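Local coordinates for protein ftsY (Mycoplasma mycoides, PDB 1ZU4) that serves as the receptor of the signal recognition particle, its NG fragment pairing a helical bundle with a P-loop domain of the SRP54 type, at residues A[107-112]-A[211-216]; A[175-180]-A[217-222]. All coordinates share one frame; numbering follows the deposited sequence.

Interaction 1: residues A[107-112]-A[211-216]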
# COMPACT_ATOMS: atom_id res chain seq x y z
N ILE A 107 1.71 -12.54 -12.49
CA ILE A 107 0.30 -12.18 -12.50
C ILE A 107 -0.09 -11.57 -11.14
O ILE A 107 -0.01 -12.25 -10.13
CB ILE A 107 -0.61 -13.40 -12.84
CG1 ILE A 107 -0.18 -14.06 -14.17
CG2 ILE A 107 -2.03 -12.94 -12.91
CD1 ILE A 107 -0.96 -15.38 -14.56
N PHE A 108 -0.54 -10.32 -11.15
CA PHE A 108 -0.92 -9.63 -9.92
C PHE A 108 -2.38 -9.23 -10.02
O PHE A 108 -2.81 -8.65 -11.04
CB PHE A 108 -0.15 -8.32 -9.74
CG PHE A 108 1.31 -8.47 -9.61
CD1 PHE A 108 2.11 -7.34 -9.70
CD2 PHE A 108 1.91 -9.73 -9.40
CE1 PHE A 108 3.50 -7.45 -9.59
CE2 PHE A 108 3.29 -9.86 -9.28
CZ PHE A 108 4.09 -8.75 -9.33
N MET A 109 -3.14 -9.50 -8.97
CA MET A 109 -4.50 -8.92 -8.90
C MET A 109 -4.58 -7.70 -8.01
O MET A 109 -3.94 -7.64 -7.00
CB MET A 109 -5.48 -9.94 -8.35
CG MET A 109 -5.45 -11.25 -9.06
SD MET A 109 -6.72 -12.26 -8.33
CE MET A 109 -7.04 -13.35 -9.74
N LEU A 110 -5.38 -6.72 -8.36
CA LEU A 110 -5.62 -5.63 -7.47
C LEU A 110 -7.03 -5.78 -6.92
O LEU A 110 -7.95 -6.14 -7.67
CB LEU A 110 -5.45 -4.30 -8.16
CG LEU A 110 -4.06 -3.73 -8.50
CD1 LEU A 110 -3.64 -2.81 -7.45
CD2 LEU A 110 -2.96 -4.74 -8.81
N VAL A 111 -7.17 -5.64 -5.61
CA VAL A 111 -8.47 -5.86 -4.94
C VAL A 111 -8.75 -4.74 -3.95
O VAL A 111 -7.87 -3.93 -3.66
CB VAL A 111 -8.53 -7.21 -4.18
CG1 VAL A 111 -8.35 -8.39 -5.12
CG2 VAL A 111 -7.53 -7.25 -2.98
N GLY A 112 -9.97 -4.74 -3.43
CA GLY A 112 -10.41 -3.75 -2.46
C GLY A 112 -11.83 -3.31 -2.77
O GLY A 112 -12.39 -3.64 -3.84
N ALA A 211 -16.45 -16.20 -5.60
CA ALA A 211 -16.63 -17.13 -6.73
C ALA A 211 -15.88 -16.67 -7.96
O ALA A 211 -15.29 -17.49 -8.66
CB ALA A 211 -18.15 -17.36 -7.07
N GLU A 212 -15.96 -15.37 -8.25
CA GLU A 212 -15.32 -14.80 -9.41
C GLU A 212 -13.80 -14.92 -9.23
O GLU A 212 -13.09 -15.29 -10.19
CB GLU A 212 -15.76 -13.33 -9.60
CG GLU A 212 -17.16 -13.16 -10.27
CD GLU A 212 -17.25 -13.84 -11.66
OE1 GLU A 212 -16.24 -13.89 -12.39
OE2 GLU A 212 -18.32 -14.34 -12.04
N LEU A 213 -13.32 -14.60 -8.03
CA LEU A 213 -11.87 -14.70 -7.78
C LEU A 213 -11.41 -16.13 -7.96
O LEU A 213 -10.32 -16.38 -8.45
CB LEU A 213 -11.52 -14.24 -6.36
CG LEU A 213 -11.66 -12.72 -6.04
CD1 LEU A 213 -11.31 -12.44 -4.62
CD2 LEU A 213 -10.73 -11.92 -6.96
N GLU A 214 -12.24 -17.10 -7.58
CA GLU A 214 -11.84 -18.48 -7.72
C GLU A 214 -11.90 -18.89 -9.21
O GLU A 214 -10.98 -19.55 -9.72
CB GLU A 214 -12.63 -19.39 -6.74
CG GLU A 214 -12.37 -20.87 -6.91
CD GLU A 214 -10.99 -21.32 -6.46
OE1 GLU A 214 -10.34 -20.57 -5.70
OE2 GLU A 214 -10.55 -22.43 -6.89
N LYS A 215 -12.94 -18.48 -9.93
CA LYS A 215 -12.91 -18.68 -11.40
C LYS A 215 -11.64 -18.14 -12.02
O LYS A 215 -10.99 -18.81 -12.84
CB LYS A 215 -14.10 -18.02 -12.09
CG LYS A 215 -15.33 -18.80 -12.06
CD LYS A 215 -16.36 -18.25 -13.03
CE LYS A 215 -17.40 -17.42 -12.32
NZ LYS A 215 -18.71 -17.46 -13.07
N MET A 216 -11.25 -16.93 -11.62
CA MET A 216 -10.03 -16.30 -12.19
C MET A 216 -8.78 -17.14 -11.88
O MET A 216 -7.95 -17.40 -12.75
CB MET A 216 -9.89 -14.88 -11.65
CG MET A 216 -10.86 -13.94 -12.33
SD MET A 216 -10.75 -12.33 -11.57
CE MET A 216 -12.08 -11.49 -12.32
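Met109 reaches out from strand 106-111 and lays the end of its side chain against helix 206-221, where Met216 and Leu213 receive it. The close part is the methyl: Met109 CE sits 3.8 Å from Met216 CB, near the root of that side chain. With CG anti to the carbonyl carbon (chi1 -52°) and an extended chain beyond it, Met109 bridges much of the 9.4 Å between its CA and the CA of Leu213. One atom further back, Met109 SD lies 4.3 Å from Leu213 CD2, a slacker apolar contact. Strand 106-111 is a central strand of the largely parallel sheet in the P-loop NTPase fold, hydrogen-bonded to strands 194-198 and 230-236, and the helix packs over one of its faces. Gly112 follows directly and probably opens the Walker A loop, its O accepting from Lys118 NZ. Toward that end the packing thins: Val111 also points at the helix, yet its CG1 stays 4.6 Å from Leu213 CD2. On the solvent side of the helix, Glu214 points away from the strand, and exposed Lys215 turns back along its own helix, NZ forming a salt bridge of 3.3 Å with Glu212 OE2.

Interaction 2: residues A[175-180]-A[217-222]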
# COMPACT_ATOMS: atom_id res chain seq x y z
N ASP A 175 -19.25 -11.36 -17.47
CA ASP A 175 -18.59 -12.15 -16.43
C ASP A 175 -17.12 -11.73 -16.42
O ASP A 175 -16.45 -11.79 -17.48
CB ASP A 175 -18.71 -13.65 -16.70
CG ASP A 175 -18.18 -14.52 -15.54
OD1 ASP A 175 -17.42 -14.03 -14.72
OD2 ASP A 175 -18.53 -15.73 -15.46
N PRO A 176 -16.64 -11.24 -15.25
CA PRO A 176 -15.23 -10.89 -15.05
C PRO A 176 -14.23 -11.96 -15.49
O PRO A 176 -13.18 -11.62 -16.06
CB PRO A 176 -15.15 -10.66 -13.54
CG PRO A 176 -16.56 -10.18 -13.15
CD PRO A 176 -17.46 -11.00 -14.05
N ALA A 177 -14.53 -13.25 -15.23
CA ALA A 177 -13.62 -14.31 -15.63
C ALA A 177 -13.45 -14.36 -17.11
O ALA A 177 -12.43 -14.85 -17.57
CB ALA A 177 -14.05 -15.69 -15.11
N SER A 178 -14.43 -13.90 -17.90
CA SER A 178 -14.24 -14.03 -19.36
C SER A 178 -13.17 -13.06 -19.84
O SER A 178 -12.41 -13.38 -20.74
CB SER A 178 -15.55 -13.87 -20.12
OG SER A 178 -16.04 -12.55 -19.99
N VAL A 179 -13.07 -11.89 -19.22
CA VAL A 179 -11.99 -10.95 -19.55
C VAL A 179 -10.62 -11.58 -19.16
O VAL A 179 -9.65 -11.52 -19.91
CB VAL A 179 -12.18 -9.64 -18.80
CG1 VAL A 179 -11.06 -8.64 -19.12
CG2 VAL A 179 -13.62 -9.04 -19.08
N VAL A 180 -10.58 -12.21 -18.00
CA VAL A 180 -9.35 -12.91 -17.56
C VAL A 180 -9.03 -14.04 -18.52
O VAL A 180 -7.90 -14.17 -18.95
CB VAL A 180 -9.45 -13.32 -16.10
CG1 VAL A 180 -8.31 -14.27 -15.68
CG2 VAL A 180 -9.49 -12.04 -15.24
N ASN A 217 -8.63 -17.47 -10.61
CA ASN A 217 -7.58 -18.33 -10.12
C ASN A 217 -7.47 -19.62 -10.92
O ASN A 217 -6.37 -20.02 -11.33
CB ASN A 217 -7.92 -18.68 -8.68
CG ASN A 217 -7.56 -17.59 -7.71
OD1 ASN A 217 -6.82 -16.63 -8.04
ND2 ASN A 217 -8.06 -17.72 -6.46
N LYS A 218 -8.60 -20.26 -11.15
CA LYS A 218 -8.64 -21.50 -11.92
C LYS A 218 -8.16 -21.29 -13.36
O LYS A 218 -7.40 -22.08 -13.89
CB LYS A 218 -10.05 -22.11 -11.86
CG LYS A 218 -10.42 -22.79 -10.47
CD LYS A 218 -9.24 -23.73 -10.05
CE LYS A 218 -9.70 -25.03 -9.37
NZ LYS A 218 -8.63 -26.09 -9.43
N ILE A 219 -8.55 -20.18 -13.96
CA ILE A 219 -8.09 -19.88 -15.32
C ILE A 219 -6.56 -19.67 -15.36
O ILE A 219 -5.88 -20.18 -16.29
CB ILE A 219 -8.79 -18.60 -15.89
CG1 ILE A 219 -10.19 -18.98 -16.38
CG2 ILE A 219 -8.03 -18.09 -17.13
CD1 ILE A 219 -11.14 -17.88 -16.48
N ILE A 220 -6.05 -18.90 -14.40
CA ILE A 220 -4.65 -18.48 -14.45
C ILE A 220 -3.68 -19.59 -14.00
O ILE A 220 -2.61 -19.76 -14.59
CB ILE A 220 -4.36 -17.09 -13.78
CG1 ILE A 220 -4.42 -17.18 -12.24
CG2 ILE A 220 -5.32 -16.00 -14.31
CD1 ILE A 220 -4.51 -15.83 -11.55
N GLN A 221 -4.09 -20.37 -13.01
CA GLN A 221 -3.26 -21.47 -12.49
C GLN A 221 -3.01 -22.60 -13.50
O GLN A 221 -2.09 -23.40 -13.33
CB GLN A 221 -3.84 -21.97 -11.18
CG GLN A 221 -3.81 -20.91 -10.11
CD GLN A 221 -4.55 -21.28 -8.90
OE1 GLN A 221 -5.47 -22.07 -8.96
NE2 GLN A 221 -4.20 -20.69 -7.75
N GLN A 222 -3.80 -22.63 -14.57
CA GLN A 222 -3.53 -23.55 -15.69
C GLN A 222 -2.28 -23.12 -16.45
O GLN A 222 -1.64 -23.94 -17.11
CB GLN A 222 -4.69 -23.58 -16.69
CG GLN A 222 -5.92 -24.31 -16.14
CD GLN A 222 -7.01 -24.29 -17.15
OE1 GLN A 222 -6.88 -24.89 -18.22
NE2 GLN A 222 -8.08 -23.58 -16.86
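Ile219 on helix 206-221 packs against Ala177 and Val180 on helix 176-189, joining two neighbouring helices that cover the same side of the alpha/beta P-loop sheet. Strand 194-198 lies between them in sequence, so the chain runs helix-strand-helix, and the short segments of the two helices come out nearly parallel, 11° apart, with their axes 9.9 Å from each other. Ile219 carries the largest share of this seam. Its CB points toward helix 176-189 and branches there. Ile219 CG2, anti to the backbone N, meets Val180 CG1 at 4.1 Å. The other branch, CG1, is anti to the carbonyl carbon (chi1 -79°) and serves as a spacer that carries CD1 up to the first turn of helix 176-189. There Ile219 CD1 rests 3.9 Å from Ala177 CB and also touches the backbone carbonyl of that residue, a van der Waals contact. Outside the two segments, Ile219 also packs on Phe181. The deeper side of the seam belongs to Ile220, which touches Ile107 and Met109 of the sheet as well; Ile220 CG2 comes within 3.7 Å of Val180 CG1, so this one valine methyl meets both isoleucines. The turn that Ile219 CD1 leans on is fixed by Asp175 at the N-cap. Ser178 returns to the carbonyl of Asp175 twice, through its backbone N and through its hydroxyl, the Ser178 OG to Asp175 O distance being 2.7 Å and the hydroxyl lying in the carbonyl plane. The capping bond itself runs from Ala177 N to Asp175 OD1, 3.0 Å long, with the N-H coming from above the carboxylate, 50° out of its plane.

Helix 206-221 serves both contacts: in interaction 1 it meets the central strand, and in interaction 2 it meets helix 176-189; the centres of the two contacts lie about 8 Å apart. Met216 links them: Met216 CE lies only 3.4 Å from Pro176 CB, a tight contact, while its CB faces the strand. A polar cluster links them too. Lys215 NZ makes a salt bridge to Asp175 OD2 at 3.0 Å, tying the helix to the N-cap of its neighbour. Beside it Glu212 OE1 approaches Asp175 OD1 to 2.6 Å, close enough to suggest that the two carboxylates may share a proton. Interaction 1 borders the probable Walker A loop through Gly112, whereas 175-180 and 217-222 meet further from the centre of the chain.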